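Local coordinates for protein-glutaminase (Chryseobacterium proteolyticum, PDB 2ZK9) that deamidates glutamine side chains in proteins, hydrolysing the side-chain amide to give glutamate and ammonia, probably with a papain-like cysteine mechanism, at residues A[31-45]-A[163-177]. Numbering follows the deposited sequence.
Sequences PCITFRYPVDGCYAR and LTKFSLLSGCSPSPA. With NA (sodium ion), chain B.
Pro31 CB rests on Leu163 CB (3.9 Å), and water 1 donates to Cys32 O and Leu163 O, tying the backbones together. Thr34 OG1 faces Leu163 CD2 in the last turn of helix 157-165, while CG2 lies against Phe166 O just beyond it. The extended Arg36 chain carries NH2 to Ser167 O (3.0 Å), a bond lying in both the guanidinium and carbonyl planes; NE is held by water 2, and the backbone O of Arg36 accepts from Gly171 N (2.8 Å). With CG anti to the backbone N (chi1 -175°), Tyr37 turns one ring face to Leu169 and its edge to Phe166. Leu169 CB lies 3.7 Å from the Tyr37 ring centroid, a CH-pi contact, the ring edge meets the Phe166 face in a T-shaped pair (planes at 71°), and OH donates to Pro174 O (2.7 Å). An alanine here would probably leave Leu169 CB and the Phe166 face without their ring partner and Pro174 O without its donor. Val39 CG2 packs on Cys172 C (3.5 Å). Gly41 CA meets Phe166 CE2 at the ring edge (3.8 Å) as N-cap of helix 42-55, whose first-turn Cys42 binds sodium and touches His83, consistent with the helix-start nucleophile of papain-like clan CA enzymes.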
ATOM      1  N   PRO A  31       1.920  15.494  -1.808  1.00 10.17           N
ATOM      2  CA  PRO A  31       3.026  14.683  -2.284  1.00  9.34           C
ATOM      3  C   PRO A  31       2.467  13.525  -3.114  1.00  9.34           C
ATOM      4  O   PRO A  31       1.447  12.934  -2.780  1.00 10.57           O
ATOM      5  CB  PRO A  31       3.654  14.188  -0.986  1.00 10.92           C
ATOM      6  CG  PRO A  31       2.532  14.019  -0.061  1.00 13.33           C
ATOM      7  CD  PRO A  31       1.497  15.110  -0.446  1.00 11.88           C
ATOM      8  N   CYS A  32       3.200  13.194  -4.144  1.00  9.42           N
ATOM      9  CA  CYS A  32       2.843  12.043  -4.953  0.53  8.50           C
ATOM     10  C   CYS A  32       3.148  10.772  -4.145  1.00  8.59           C
ATOM     11  O   CYS A  32       3.956  10.743  -3.239  1.00  9.26           O
ATOM     12  CB  CYS A  32       3.576  12.101  -6.289  0.53  9.91           C
ATOM     13  SG  CYS A  32       5.337  12.133  -6.214  0.53  9.48           S
ATOM     14  N   ILE A  33       2.442   9.673  -4.513  1.00  8.65           N
ATOM     15  CA  ILE A  33       2.617   8.409  -3.836  1.00  8.00           C
ATOM     16  C   ILE A  33       3.767   7.641  -4.519  1.00  8.12           C
ATOM     17  O   ILE A  33       3.749   7.410  -5.732  1.00  8.72           O
ATOM     18  CB  ILE A  33       1.342   7.572  -3.813  1.00  8.19           C
ATOM     19  CG1 ILE A  33       0.158   8.356  -3.297  1.00  9.61           C
ATOM     20  CG2 ILE A  33       1.601   6.330  -2.998  1.00  9.44           C
ATOM     21  CD1 ILE A  33      -1.167   7.623  -3.348  1.00 10.87           C
ATOM     22  N   THR A  34       4.763   7.271  -3.726  1.00  8.21           N
ATOM     23  CA  THR A  34       6.062   6.803  -4.165  1.00  8.13           C
ATOM     24  C   THR A  34       6.068   5.315  -4.524  1.00  7.90           C
ATOM     25  O   THR A  34       6.956   4.560  -4.130  1.00  8.38           O
ATOM     26  CB  THR A  34       7.057   7.147  -3.057  1.00  8.48           C
ATOM     27  OG1 THR A  34       6.577   6.627  -1.822  1.00  9.44           O
ATOM     28  CG2 THR A  34       7.265   8.660  -2.921  1.00 10.14           C
ATOM     29  N   PHE A  35       5.070   4.905  -5.308  1.00  8.17           N
ATOM     30  CA  PHE A  35       4.930   3.491  -5.678  1.00  8.39           C
ATOM     31  C   PHE A  35       6.180   2.970  -6.411  1.00  8.24           C
ATOM     32  O   PHE A  35       6.530   1.800  -6.259  1.00  9.74           O
ATOM     33  CB  PHE A  35       3.738   3.283  -6.576  1.00  8.53           C
ATOM     34  CG  PHE A  35       2.404   3.573  -5.932  1.00  8.26           C
ATOM     35  CD1 PHE A  35       1.985   2.893  -4.790  1.00  8.59           C
ATOM     36  CD2 PHE A  35       1.541   4.483  -6.503  1.00  8.88           C
ATOM     37  CE1 PHE A  35       0.729   3.121  -4.254  1.00  9.12           C
ATOM     38  CE2 PHE A  35       0.281   4.701  -5.968  1.00  9.42           C
ATOM     39  CZ  PHE A  35      -0.113   4.039  -4.839  1.00  9.61           C
ATOM     40  N   ARG A  36       6.835   3.832  -7.179  1.00  8.69           N
ATOM     41  CA  ARG A  36       8.030   3.433  -7.924  1.00  8.98           C
ATOM     42  C   ARG A  36       9.248   3.197  -7.053  1.00  8.85           C
ATOM     43  O   ARG A  36      10.268   2.770  -7.614  1.00  9.77           O
ATOM     44  CB  ARG A  36       8.345   4.516  -8.959  1.00  9.73           C
ATOM     45  CG  ARG A  36       8.699   5.873  -8.389  1.00  9.92           C
ATOM     46  CD  ARG A  36       8.920   6.905  -9.437  1.00 10.76           C
ATOM     47  NE  ARG A  36       9.309   8.175  -8.850  1.00 11.13           N
ATOM     48  CZ  ARG A  36       9.624   9.263  -9.506  1.00 13.10           C
ATOM     49  NH1 ARG A  36       9.574   9.245 -10.831  1.00 14.25           N
ATOM     50  NH2 ARG A  36       9.941  10.356  -8.852  1.00 15.21           N
ATOM     51  N   TYR A  37       9.178   3.490  -5.767  1.00  8.65           N
ATOM     52  CA  TYR A  37      10.263   3.293  -4.824  1.00  8.41           C
ATOM     53  C   TYR A  37       9.839   2.296  -3.773  1.00  8.09           C
ATOM     54  O   TYR A  37       9.381   2.655  -2.700  1.00  9.37           O
ATOM     55  CB  TYR A  37      10.643   4.626  -4.168  1.00  9.09           C
ATOM     56  CG  TYR A  37      11.850   4.518  -3.256  1.00  8.69           C
ATOM     57  CD1 TYR A  37      13.060   4.082  -3.713  1.00  9.38           C
ATOM     58  CD2 TYR A  37      11.737   4.897  -1.915  1.00  9.46           C
ATOM     59  CE1 TYR A  37      14.163   4.007  -2.849  1.00  9.91           C
ATOM     60  CE2 TYR A  37      12.830   4.814  -1.090  1.00 10.05           C
ATOM     61  CZ  TYR A  37      14.038   4.379  -1.518  1.00 10.18           C
ATOM     62  OH  TYR A  37      15.103   4.347  -0.643  1.00 12.18           O
ATOM     63  N   PRO A  38       9.991   0.996  -4.067  1.00  9.14           N
ATOM     64  CA  PRO A  38       9.505  -0.026  -3.144  1.00  9.98           C
ATOM     65  C   PRO A  38      10.413  -0.340  -1.986  1.00  9.74           C
ATOM     66  O   PRO A  38      10.050  -1.206  -1.174  1.00 10.90           O
ATOM     67  CB  PRO A  38       9.285  -1.257  -4.041  1.00 12.24           C
ATOM     68  CG  PRO A  38      10.364  -1.072  -5.052  1.00 12.85           C
ATOM     69  CD  PRO A  38      10.343   0.420  -5.377  1.00 10.45           C
ATOM     70  N   VAL A  39      11.560   0.295  -1.858  1.00  9.82           N
ATOM     71  CA  VAL A  39      12.485  -0.024  -0.788  1.00  9.50           C
ATOM     72  C   VAL A  39      11.838   0.129   0.584  1.00 10.20           C
ATOM     73  O   VAL A  39      12.077  -0.708   1.453  1.00 12.29           O
ATOM     74  CB  VAL A  39      13.741   0.858  -0.904  1.00  9.61           C
ATOM     75  CG1 VAL A  39      14.685   0.684   0.282  1.00 11.24           C
ATOM     76  CG2 VAL A  39      14.513   0.589  -2.197  1.00 10.35           C
ATOM     77  N   ASP A  40      11.073   1.202   0.792  0.68  9.26           N
ATOM     78  CA  ASP A  40      10.495   1.438   2.088  0.68  9.22           C
ATOM     79  C   ASP A  40       9.342   2.415   1.886  0.68  8.50           C
ATOM     80  O   ASP A  40       9.066   2.830   0.784  0.68  8.65           O
ATOM     81  CB  ASP A  40      11.549   1.933   3.064  0.68 10.83           C
ATOM     82  CG  ASP A  40      11.382   1.562   4.516  0.68 12.51           C
ATOM     83  OD1 ASP A  40      12.404   1.381   5.198  0.68 16.30           O
ATOM     84  OD2 ASP A  40      10.223   1.489   5.009  0.68 14.33           O
ATOM     85  N   GLY A  41       8.708   2.746   3.013  1.00  9.51           N
ATOM     86  CA  GLY A  41       7.605   3.683   3.002  1.00  9.44           C
ATOM     87  C   GLY A  41       6.247   3.078   2.656  1.00  8.44           C
ATOM     88  O   GLY A  41       5.283   3.815   2.428  1.00  8.85           O
ATOM     89  N   CYS A  42       6.132   1.747   2.693  1.00  9.20           N
ATOM     90  CA  CYS A  42       4.839   1.085   2.371  1.00  9.31           C
ATOM     91  C   CYS A  42       3.718   1.574   3.250  1.00  8.24           C
ATOM     92  O   CYS A  42       2.581   1.735   2.796  1.00  8.79           O
ATOM     93  CB  CYS A  42       4.977  -0.410   2.498  1.00 11.71           C
ATOM     94  SG  CYS A  42       5.572  -1.030   4.042  1.00 17.10           S
ATOM     95  N   TYR A  43       4.013   1.802   4.522  1.00  8.39           N
ATOM     96  CA  TYR A  43       3.022   2.268   5.495  1.00  8.68           C
ATOM     97  C   TYR A  43       2.454   3.588   5.058  1.00  7.75           C
ATOM     98  O   TYR A  43       1.247   3.841   5.191  1.00  8.06           O
ATOM     99  CB  TYR A  43       3.691   2.274   6.886  1.00 10.65           C
ATOM    100  CG  TYR A  43       5.001   2.998   6.926  1.00 10.30           C
ATOM    101  CD1 TYR A  43       6.224   2.398   6.704  1.00 11.08           C
ATOM    102  CD2 TYR A  43       5.019   4.373   7.156  1.00 11.50           C
ATOM    103  CE1 TYR A  43       7.426   3.103   6.733  1.00 11.99           C
ATOM    104  CE2 TYR A  43       6.167   5.082   7.205  1.00 12.46           C
ATOM    105  CZ  TYR A  43       7.387   4.455   6.993  1.00 12.39           C
ATOM    106  OH  TYR A  43       8.538   5.212   7.033  1.00 15.51           O
ATOM    107  N   ALA A  44       3.313   4.500   4.587  1.00  7.90           N
ATOM    108  CA  ALA A  44       2.872   5.823   4.136  1.00  7.98           C
ATOM    109  C   ALA A  44       2.084   5.704   2.853  1.00  7.34           C
ATOM    110  O   ALA A  44       1.051   6.360   2.673  1.00  8.02           O
ATOM    111  CB  ALA A  44       4.084   6.721   3.990  1.00  8.38           C
ATOM    112  N   ARG A  45       2.551   4.866   1.909  1.00  7.36           N
ATOM    113  CA  ARG A  45       1.781   4.702   0.671  1.00  7.37           C
ATOM    114  C   ARG A  45       0.374   4.207   0.967  1.00  7.42           C
ATOM    115  O   ARG A  45      -0.594   4.661   0.381  1.00  7.56           O
ATOM    116  CB  ARG A  45       2.499   3.797  -0.313  1.00  7.61           C
ATOM    117  CG  ARG A  45       3.894   4.247  -0.728  1.00  8.16           C
ATOM    118  CD  ARG A  45       4.403   3.564  -1.951  1.00  8.13           C
ATOM    119  NE  ARG A  45       4.439   2.084  -1.901  1.00  8.55           N
ATOM    120  CZ  ARG A  45       5.406   1.385  -1.348  1.00  8.69           C
ATOM    121  NH1 ARG A  45       6.459   1.926  -0.780  1.00  9.62           N
ATOM    122  NH2 ARG A  45       5.329   0.043  -1.328  1.00  9.85           N
ATOM    123  N   LEU A 163       6.369  10.521   2.383  1.00  8.10           N
ATOM    124  CA  LEU A 163       6.223  10.583   0.926  1.00  8.52           C
ATOM    125  C   LEU A 163       7.075  11.709   0.330  1.00  8.51           C
ATOM    126  O   LEU A 163       7.713  11.517  -0.709  1.00  9.37           O
ATOM    127  CB  LEU A 163       4.774  10.743   0.517  1.00  8.71           C
ATOM    128  CG  LEU A 163       3.840   9.558   0.836  1.00  8.58           C
ATOM    129  CD1 LEU A 163       2.419   9.939   0.479  1.00 10.14           C
ATOM    130  CD2 LEU A 163       4.296   8.303   0.116  1.00 10.61           C
ATOM    131  N   THR A 164       7.110  12.872   0.966  1.00  8.95           N
ATOM    132  CA  THR A 164       7.919  13.954   0.470  1.00  9.26           C
ATOM    133  C   THR A 164       9.392  13.600   0.506  1.00  9.72           C
ATOM    134  O   THR A 164      10.123  13.848  -0.472  1.00 11.21           O
ATOM    135  CB  THR A 164       7.614  15.245   1.234  1.00 10.35           C
ATOM    136  OG1 THR A 164       6.259  15.600   0.946  1.00 12.48           O
ATOM    137  CG2 THR A 164       8.508  16.369   0.809  1.00 13.18           C
ATOM    138  N   LYS A 165       9.844  12.974   1.587  1.00  9.64           N
ATOM    139  CA  LYS A 165      11.248  12.566   1.648  0.56 11.17           C
ATOM    140  C   LYS A 165      11.637  11.604   0.553  1.00 10.46           C
ATOM    141  O   LYS A 165      12.794  11.633   0.070  1.00 12.40           O
ATOM    142  CB  LYS A 165      11.530  11.981   3.017  0.56 12.25           C
ATOM    143  CG  LYS A 165      11.929  13.078   3.994  0.56 14.11           C
ATOM    144  CD  LYS A 165      12.284  12.515   5.364  0.56 20.43           C
ATOM    145  CE  LYS A 165      12.482  13.680   6.332  0.56 23.99           C
ATOM    146  NZ  LYS A 165      13.670  14.490   5.932  0.56 36.75           N
ATOM    147  N   PHE A 166      10.740  10.754   0.113  1.00  9.51           N
ATOM    148  CA  PHE A 166      11.017   9.763  -0.901  1.00  9.70           C
ATOM    149  C   PHE A 166      10.623  10.172  -2.304  1.00  9.40           C
ATOM    150  O   PHE A 166      10.757   9.386  -3.260  1.00  9.98           O
ATOM    151  CB  PHE A 166      10.388   8.409  -0.552  1.00 10.52           C
ATOM    152  CG  PHE A 166      10.863   7.767   0.736  1.00  9.33           C
ATOM    153  CD1 PHE A 166      12.009   8.138   1.416  1.00  9.91           C
ATOM    154  CD2 PHE A 166      10.149   6.685   1.248  1.00  9.96           C
ATOM    155  CE1 PHE A 166      12.404   7.476   2.569  1.00 10.41           C
ATOM    156  CE2 PHE A 166      10.540   6.051   2.386  1.00 10.31           C
ATOM    157  CZ  PHE A 166      11.662   6.450   3.063  1.00  9.84           C
ATOM    158  N   SER A 167      10.150  11.397  -2.500  1.00  9.98           N
ATOM    159  CA  SER A 167       9.543  11.860  -3.729  0.59 10.24           C
ATOM    160  C   SER A 167      10.400  11.643  -4.950  1.00 11.69           C
ATOM    161  O   SER A 167       9.842  11.305  -6.002  1.00 13.00           O
ATOM    162  CB  SER A 167       9.193  13.327  -3.596  0.59 11.14           C
ATOM    163  OG  SER A 167      10.287  14.179  -3.290  0.59 12.65           O
ATOM    164  N   LEU A 168      11.704  11.910  -4.858  0.78 11.18           N
ATOM    165  CA  LEU A 168      12.571  11.814  -6.044  0.78 12.15           C
ATOM    166  C   LEU A 168      13.149  10.427  -6.281  0.78 12.52           C
ATOM    167  O   LEU A 168      13.886  10.235  -7.269  0.78 14.66           O
ATOM    168  CB  LEU A 168      13.707  12.863  -5.871  0.78 13.84           C
ATOM    169  CG  LEU A 168      13.209  14.260  -5.557  0.78 15.28           C
ATOM    170  CD1 LEU A 168      14.445  15.147  -5.360  0.78 19.70           C
ATOM    171  CD2 LEU A 168      12.276  14.700  -6.681  0.78 18.72           C
ATOM    172  N   LEU A 169      12.886   9.496  -5.389  1.00 11.04           N
ATOM    173  CA  LEU A 169      13.535   8.195  -5.386  1.00 10.56           C
ATOM    174  C   LEU A 169      12.739   7.209  -6.230  1.00 10.29           C
ATOM    175  O   LEU A 169      11.526   7.268  -6.313  1.00 10.89           O
ATOM    176  CB  LEU A 169      13.701   7.686  -3.966  1.00 11.10           C
ATOM    177  CG  LEU A 169      14.383   8.652  -2.966  1.00 11.49           C
ATOM    178  CD1 LEU A 169      14.472   8.037  -1.605  1.00 12.81           C
ATOM    179  CD2 LEU A 169      15.731   9.162  -3.483  1.00 13.66           C
ATOM    180  N   SER A 170      13.453   6.282  -6.828  1.00 10.98           N
ATOM    181  CA  SER A 170      12.860   5.269  -7.687  0.55 10.68           C
ATOM    182  C   SER A 170      13.720   4.040  -7.703  1.00 10.46           C
ATOM    183  O   SER A 170      14.921   4.109  -7.610  1.00 14.01           O
ATOM    184  CB  SER A 170      12.712   5.822  -9.097  0.55 11.82           C
ATOM    185  OG  SER A 170      11.933   4.968  -9.906  0.55 15.02           O
ATOM    186  N   GLY A 171      13.091   2.874  -7.921  1.00 10.45           N
ATOM    187  CA  GLY A 171      13.804   1.630  -7.999  1.00 10.91           C
ATOM    188  C   GLY A 171      14.197   1.074  -6.636  1.00  9.73           C
ATOM    189  O   GLY A 171      13.524   1.319  -5.637  1.00 11.51           O
ATOM    190  N   CYS A 172      15.286   0.312  -6.623  1.00 10.27           N
ATOM    191  CA  CYS A 172      15.670  -0.457  -5.465  1.00 11.50           C
ATOM    192  C   CYS A 172      16.888   0.106  -4.762  1.00 11.88           C
ATOM    193  O   CYS A 172      17.440  -0.565  -3.899  1.00 14.06           O
ATOM    194  CB  CYS A 172      15.873  -1.934  -5.823  1.00 12.54           C
ATOM    195  SG  CYS A 172      14.424  -2.644  -6.685  1.00 14.12           S
ATOM    196  N   SER A 173      17.272   1.310  -5.105  1.00 11.88           N
ATOM    197  CA  SER A 173      18.339   2.080  -4.502  0.54 12.70           C
ATOM    198  C   SER A 173      17.852   3.500  -4.332  1.00 11.92           C
ATOM    199  O   SER A 173      17.105   3.984  -5.175  1.00 12.75           O
ATOM    200  CB  SER A 173      19.588   2.022  -5.381  0.54 15.57           C
ATOM    201  OG  SER A 173      20.089   0.696  -5.543  0.54 18.41           O
ATOM    202  N   PRO A 174      18.252   4.220  -3.300  1.00 12.61           N
ATOM    203  CA  PRO A 174      19.120   3.737  -2.226  1.00 13.56           C
ATOM    204  C   PRO A 174      18.431   2.744  -1.299  1.00 13.22           C
ATOM    205  O   PRO A 174      17.236   2.784  -1.089  1.00 13.62           O
ATOM    206  CB  PRO A 174      19.473   5.027  -1.473  1.00 15.96           C
ATOM    207  CG  PRO A 174      18.290   5.899  -1.678  1.00 17.08           C
ATOM    208  CD  PRO A 174      17.871   5.613  -3.097  1.00 14.20           C
ATOM    209  N   SER A 175      19.252   1.828  -0.749  1.00 13.96           N
ATOM    210  CA  SER A 175      18.784   0.844   0.207  1.00 13.82           C
ATOM    211  C   SER A 175      19.888   0.697   1.257  1.00 15.86           C
ATOM    212  O   SER A 175      21.012   0.363   0.859  1.00 17.70           O
ATOM    213  CB  SER A 175      18.398  -0.493  -0.385  1.00 15.26           C
ATOM    214  OG  SER A 175      17.997  -1.377   0.636  1.00 19.04           O
ATOM    215  N   PRO A 176      19.635   0.952   2.541  1.00 17.42           N
ATOM    216  CA  PRO A 176      18.414   1.430   3.149  0.60 18.60           C
ATOM    217  C   PRO A 176      17.925   2.786   2.607  1.00 15.73           C
ATOM    218  O   PRO A 176      18.716   3.570   2.044  1.00 16.45           O
ATOM    219  CB  PRO A 176      18.783   1.617   4.630  0.60 24.22           C
ATOM    220  CG  PRO A 176      20.012   0.826   4.900  0.60 27.59           C
ATOM    221  CD  PRO A 176      20.700   0.622   3.562  0.60 24.02           C
ATOM    222  N   ALA A 177      16.655   3.064   2.759  1.00 14.91           N
ATOM    223  CA  ALA A 177      16.122   4.356   2.377  1.00 14.10           C
ATOM    224  C   ALA A 177      16.695   5.432   3.248  1.00 14.17           C
ATOM    225  O   ALA A 177      17.175   5.161   4.382  1.00 15.80           O
ATOM    226  CB  ALA A 177      14.607   4.270   2.568  1.00 13.37           C
TER
HETATM  227 NA    NA B 501       7.616  -0.617   3.429  1.00 61.41          NA
HETATM  228  O   HOH W   1       6.201  12.301  -2.898  1.00 11.95           O
HETATM  229  O   HOH W   2       9.063   8.374  -6.001  1.00 11.79           O
HETATM  230  O   HOH W   3      15.072   1.113   4.140  1.00 19.77           O
HETATM  231  O   HOH W   4       7.282  -2.763   2.191  1.00 22.62           O
HETATM  232  O   HOH W   5       9.044  -2.877   4.674  1.00 40.53           O